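Local coordinates for xylose isomerase-like TIM barrel (Anabaena variabilis ATCC 29413, PDB 2QW5), which binds a zinc ion and d-xylose in its barrel and is probably a sugar or sugar phosphate isomerase or epimerase, at residues T325-E328 with L329-G333; P227-F230 with K231-E235. One frame throughout, in Å; residues are numbered along the deposited sequence.

Contact 1. Residues T325-E328 with L329-G333; sequences TRKE and LKKIG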
loop_
_atom_site.group_PDB
_atom_site.type_symbol
_atom_site.label_atom_id
_atom_site.label_comp_id
_atom_site.label_asym_id
_atom_site.label_seq_id
_atom_site.Cartn_x
_atom_site.Cartn_y
_atom_site.Cartn_z
ATOM N N THR A 325 25.713 -14.075 26.092
ATOM C CA THR A 325 26.678 -14.449 25.035
ATOM C C THR A 325 27.955 -15.050 25.647
ATOM O O THR A 325 28.437 -16.090 25.191
ATOM C CB THR A 325 27.027 -13.240 24.117
ATOM O OG1 THR A 325 25.812 -12.708 23.549
ATOM C CG2 THR A 325 28.022 -13.626 23.008
ATOM N N ARG A 326 28.487 -14.397 26.679
ATOM C CA ARG A 326 29.685 -14.897 27.383
ATOM C C ARG A 326 29.433 -16.213 28.135
ATOM O O ARG A 326 30.301 -17.110 28.093
ATOM C CB ARG A 326 30.273 -13.838 28.342
ATOM C CG ARG A 326 30.903 -12.711 27.602
ATOM C CD ARG A 326 32.034 -12.060 28.348
ATOM N NE ARG A 326 32.739 -11.046 27.545
ATOM C CZ ARG A 326 33.623 -11.293 26.560
ATOM N NH1 ARG A 326 33.897 -12.533 26.107
ATOM N NH2 ARG A 326 34.198 -10.247 25.965
ATOM N N LYS A 327 28.244 -16.342 28.747
ATOM C CA LYS A 327 27.840 -17.543 29.458
ATOM C C LYS A 327 27.822 -18.722 28.504
ATOM O O LYS A 327 28.355 -19.787 28.795
ATOM C CB LYS A 327 26.440 -17.401 30.075
ATOM C CG LYS A 327 26.181 -18.420 31.190
ATOM C CD LYS A 327 24.806 -18.371 31.882
ATOM C CE LYS A 327 23.765 -19.317 31.248
ATOM N NZ LYS A 327 23.287 -18.873 29.904
ATOM N N GLU A 328 27.229 -18.503 27.344
ATOM C CA GLU A 328 27.073 -19.543 26.325
ATOM C C GLU A 328 28.355 -19.884 25.606
ATOM O O GLU A 328 28.571 -21.050 25.231
ATOM C CB GLU A 328 25.966 -19.129 25.353
ATOM C CG GLU A 328 24.586 -19.048 26.051
ATOM C CD GLU A 328 24.060 -20.385 26.548
ATOM O OE1 GLU A 328 24.404 -21.452 25.975
ATOM O OE2 GLU A 328 23.275 -20.346 27.518
ATOM N N LEU A 329 29.170 -18.868 25.371
ATOM C CA LEU A 329 30.518 -19.069 24.838
ATOM C C LEU A 329 31.350 -19.864 25.853
ATOM O O LEU A 329 32.021 -20.803 25.465
ATOM C CB LEU A 329 31.224 -17.767 24.479
ATOM C CG LEU A 329 30.776 -17.095 23.186
ATOM C CD1 LEU A 329 31.280 -15.646 23.199
ATOM C CD2 LEU A 329 31.200 -17.880 21.913
ATOM N N LYS A 330 31.265 -19.516 27.135
ATOM C CA LYS A 330 31.979 -20.266 28.191
ATOM C C LYS A 330 31.599 -21.752 28.212
ATOM O O LYS A 330 32.477 -22.583 28.400
ATOM C CB LYS A 330 31.765 -19.632 29.567
ATOM C CG LYS A 330 32.629 -20.206 30.672
ATOM C CD LYS A 330 32.392 -19.464 31.977
ATOM C CE LYS A 330 33.154 -20.108 33.137
ATOM N NZ LYS A 330 34.613 -20.027 32.906
ATOM N N LYS A 331 30.320 -22.078 28.000
ATOM C CA LYS A 331 29.847 -23.465 27.945
ATOM C C LYS A 331 30.462 -24.277 26.820
ATOM O O LYS A 331 30.656 -25.468 26.983
ATOM C CB LYS A 331 28.330 -23.557 27.783
ATOM C CG LYS A 331 27.530 -23.129 28.975
ATOM C CD LYS A 331 26.053 -23.282 28.683
ATOM C CE LYS A 331 25.198 -22.600 29.708
ATOM N NZ LYS A 331 23.777 -22.626 29.281
ATOM N N ILE A 332 30.749 -23.641 25.693
ATOM C CA ILE A 332 31.343 -24.308 24.533
ATOM C C ILE A 332 32.837 -24.601 24.754
ATOM O O ILE A 332 33.327 -25.610 24.256
ATOM C CB ILE A 332 31.092 -23.483 23.241
ATOM C CG1 ILE A 332 29.590 -23.449 22.956
ATOM C CG2 ILE A 332 31.814 -24.076 22.003
ATOM C CD1 ILE A 332 29.251 -22.466 21.958
ATOM N N GLY A 333 33.546 -23.733 25.490
ATOM C CA GLY A 333 34.971 -23.918 25.793
ATOM C C GLY A 333 35.248 -25.092 26.743
ATOM O O GLY A 333 34.679 -25.199 27.852
#
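Glu328 OE2 holds two lysine amines at once. Lys331 NZ, one turn further along the helix, lies 2.9 Å from Glu328 OE2. Lys327 NZ, from the neighbouring residue, lies 2.8 Å from the same Glu328 OE2. Both are salt bridges. The two amines come from the same face of the carboxylate: Lys331 NZ sits above the plane, 35° out of it, while Lys327 NZ meets Glu328 OE2 on its anti side, also out of the carboxylate plane. Lys327 has to fold to get there. Its chain leaves with CG anti to the backbone N (chi1 -161°), then bends at chi3 and chi4. Lys331 instead runs extended beyond CG, beside the glutamate, with its CD 3.7 Å from Glu328 OE1. Lys327 NZ and Lys331 NZ end 3.8 Å apart. The shared carboxylate probably offsets part of their repulsion.

This network lies on the surface of helix 314-332, the last helix of a TIM barrel. Leu329, Lys330 and Lys331 each give their N-H to the carbonyl four residues back. Lys330 N lies 2.8 Å from Arg326 O. Toward the C-terminal end the bonding weakens, and the bond from Ile332 N to Glu328 O, at 3.4 Å, is weak.

The side turned to the barrel is mostly apolar. Thr325 CG2 lies 3.8 Å from Leu329 CD1, the two side chains alongside each other and pointing the same way. Thr325 OG1 is turned to the backbone and hydrogen-bonds to Ala321 O, a turn earlier. Ile11 of strand 11-14 packs on both Thr325 and Leu329, and Leu267 of helix 263-273 packs on Leu329 and Ile332. Arg326 NH2 donates to Ser9 O.

Contact 2. Residues P227-F230 with K231-E235; sequences PEIF and KTQVE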
loop_
_atom_site.group_PDB
_atom_site.type_symbol
_atom_site.label_atom_id
_atom_site.label_comp_id
_atom_site.label_asym_id
_atom_site.label_seq_id
_atom_site.Cartn_x
_atom_site.Cartn_y
_atom_site.Cartn_z
ATOM N N PRO A 227 20.851 -27.732 11.843
ATOM C CA PRO A 227 22.235 -27.832 12.315
ATOM C C PRO A 227 23.220 -28.712 11.522
ATOM O O PRO A 227 24.416 -28.346 11.462
ATOM C CB PRO A 227 22.070 -28.228 13.782
ATOM C CG PRO A 227 20.774 -28.848 13.862
ATOM C CD PRO A 227 19.899 -28.197 12.867
ATOM N N GLU A 228 22.742 -29.789 10.877
ATOM C CA GLU A 228 23.649 -30.690 10.129
ATOM C C GLU A 228 24.157 -30.034 8.859
ATOM O O GLU A 228 25.362 -30.016 8.621
ATOM C CB GLU A 228 23.043 -32.085 9.807
ATOM C CG GLU A 228 22.709 -32.948 11.002
ATOM C CD GLU A 228 21.412 -32.558 11.724
ATOM O OE1 GLU A 228 20.537 -31.834 11.157
ATOM O OE2 GLU A 228 21.265 -32.991 12.889
ATOM N N ILE A 229 23.234 -29.504 8.049
ATOM C CA ILE A 229 23.584 -28.773 6.829
ATOM C C ILE A 229 24.375 -27.501 7.192
ATOM O O ILE A 229 25.375 -27.214 6.577
ATOM C CB ILE A 229 22.342 -28.463 5.995
ATOM C CG1 ILE A 229 21.789 -29.783 5.425
ATOM C CG2 ILE A 229 22.656 -27.448 4.885
ATOM C CD1 ILE A 229 20.331 -29.712 4.952
ATOM N N PHE A 230 23.968 -26.793 8.245
ATOM C CA PHE A 230 24.688 -25.600 8.702
ATOM C C PHE A 230 26.173 -25.814 9.053
ATOM O O PHE A 230 27.026 -24.994 8.667
ATOM C CB PHE A 230 23.971 -25.010 9.899
ATOM C CG PHE A 230 24.657 -23.816 10.479
ATOM C CD1 PHE A 230 24.727 -22.627 9.748
ATOM C CD2 PHE A 230 25.197 -23.852 11.771
ATOM C CE1 PHE A 230 25.333 -21.498 10.294
ATOM C CE2 PHE A 230 25.804 -22.740 12.305
ATOM C CZ PHE A 230 25.880 -21.568 11.566
ATOM N N LYS A 231 26.455 -26.914 9.749
ATOM C CA LYS A 231 27.808 -27.319 10.099
ATOM C C LYS A 231 28.678 -27.502 8.836
ATOM O O LYS A 231 29.822 -27.062 8.812
ATOM C CB LYS A 231 27.774 -28.586 10.990
ATOM C CG LYS A 231 29.159 -29.048 11.489
ATOM C CD LYS A 231 29.175 -30.276 12.420
ATOM C CE LYS A 231 30.638 -30.788 12.588
ATOM N NZ LYS A 231 30.826 -31.883 13.572
ATOM N N THR A 232 28.141 -28.152 7.801
ATOM C CA THR A 232 28.851 -28.321 6.538
ATOM C C THR A 232 29.130 -26.967 5.840
ATOM O O THR A 232 30.191 -26.776 5.209
ATOM C CB THR A 232 28.103 -29.211 5.512
ATOM O OG1 THR A 232 26.931 -28.544 5.011
ATOM C CG2 THR A 232 27.739 -30.520 6.085
ATOM N N GLN A 233 28.145 -26.056 5.898
ATOM C CA GLN A 233 28.281 -24.719 5.314
ATOM C C GLN A 233 29.345 -23.898 6.087
ATOM O O GLN A 233 30.177 -23.224 5.459
ATOM C CB GLN A 233 26.919 -24.005 5.289
ATOM C CG GLN A 233 25.916 -24.640 4.352
ATOM C CD GLN A 233 24.465 -24.141 4.514
ATOM O OE1 GLN A 233 23.999 -23.816 5.622
ATOM N NE2 GLN A 233 23.735 -24.144 3.404
ATOM N N VAL A 234 29.314 -23.943 7.422
ATOM C CA VAL A 234 30.338 -23.267 8.242
ATOM C C VAL A 234 31.766 -23.758 7.915
ATOM O O VAL A 234 32.681 -22.950 7.643
ATOM C CB VAL A 234 30.054 -23.363 9.786
ATOM C CG1 VAL A 234 31.243 -22.885 10.575
ATOM C CG2 VAL A 234 28.833 -22.555 10.148
ATOM N N GLU A 235 31.949 -25.074 7.917
ATOM C CA GLU A 235 33.255 -25.670 7.586
ATOM C C GLU A 235 33.711 -25.288 6.163
ATOM O O GLU A 235 34.875 -24.979 5.963
ATOM C CB GLU A 235 33.221 -27.200 7.794
ATOM C CG GLU A 235 32.999 -27.609 9.282
ATOM C CD GLU A 235 32.595 -29.100 9.516
ATOM O OE1 GLU A 235 32.244 -29.850 8.555
ATOM O OE2 GLU A 235 32.621 -29.504 10.703
#
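Phe230 and Val234 meet one turn apart on helix 227-240, one of the helices that wrap the TIM barrel. Phe230 CB lies 3.1 Å from Lys231 N, the next amide in the chain. CG, anti to the backbone N (chi1 178°), carries the ring to the Val234 side. There Val234 CG2 sits over one face, 3.7 Å from the ring centroid, in a CH-pi contact. The methyl is offset toward the rim, so Phe230 CZ comes closest, 3.4 Å from Val234 CG2. Phe230 CE1 and CE2 both lie 3.7 Å from Val234 CG2, with CD1 and CD2 farther from it. Gln233 OE1 is at the ring edge.

Beyond this turn, the Phe230 ring meets the Phe266 ring at a small angle between planes, touches Ile215, and stands edge-to-face with Trp260 of the second subunit. With an alanine in place of Phe230, the Val234 methyl would probably lose its aromatic face, and a gap is likely to open beside that Trp260.

On another side of the helix, Ile229 CG2 packs 3.8 Å from Gln233 NE2. Ile229 O takes two donors: Gln233 N, in the regular helix bond, and Thr232 OG1, which lies in the carbonyl plane on a lone pair, 2.6 Å from Ile229 O.

In the fold
From the N terminus, the chain lays down six strands of the eight-stranded parallel barrel before contact 2, at the start of helix 227-240, between strands 211-216 and 243-248. Contact 1 follows at the C-terminal end of helix 314-332, after the last strand, 278-280. Each contact is local to one helix, so neither closes a long loop. They lie in series, neither nesting nor crossing. Their centres are about 20 Å apart, and their nearest atoms about 10 Å apart. Helix 263-273 links them, since both pack on it. Contact 2 also packs on helix 196-203 and meets the second subunit, while contact 1 reaches back to the first strand, 11-14.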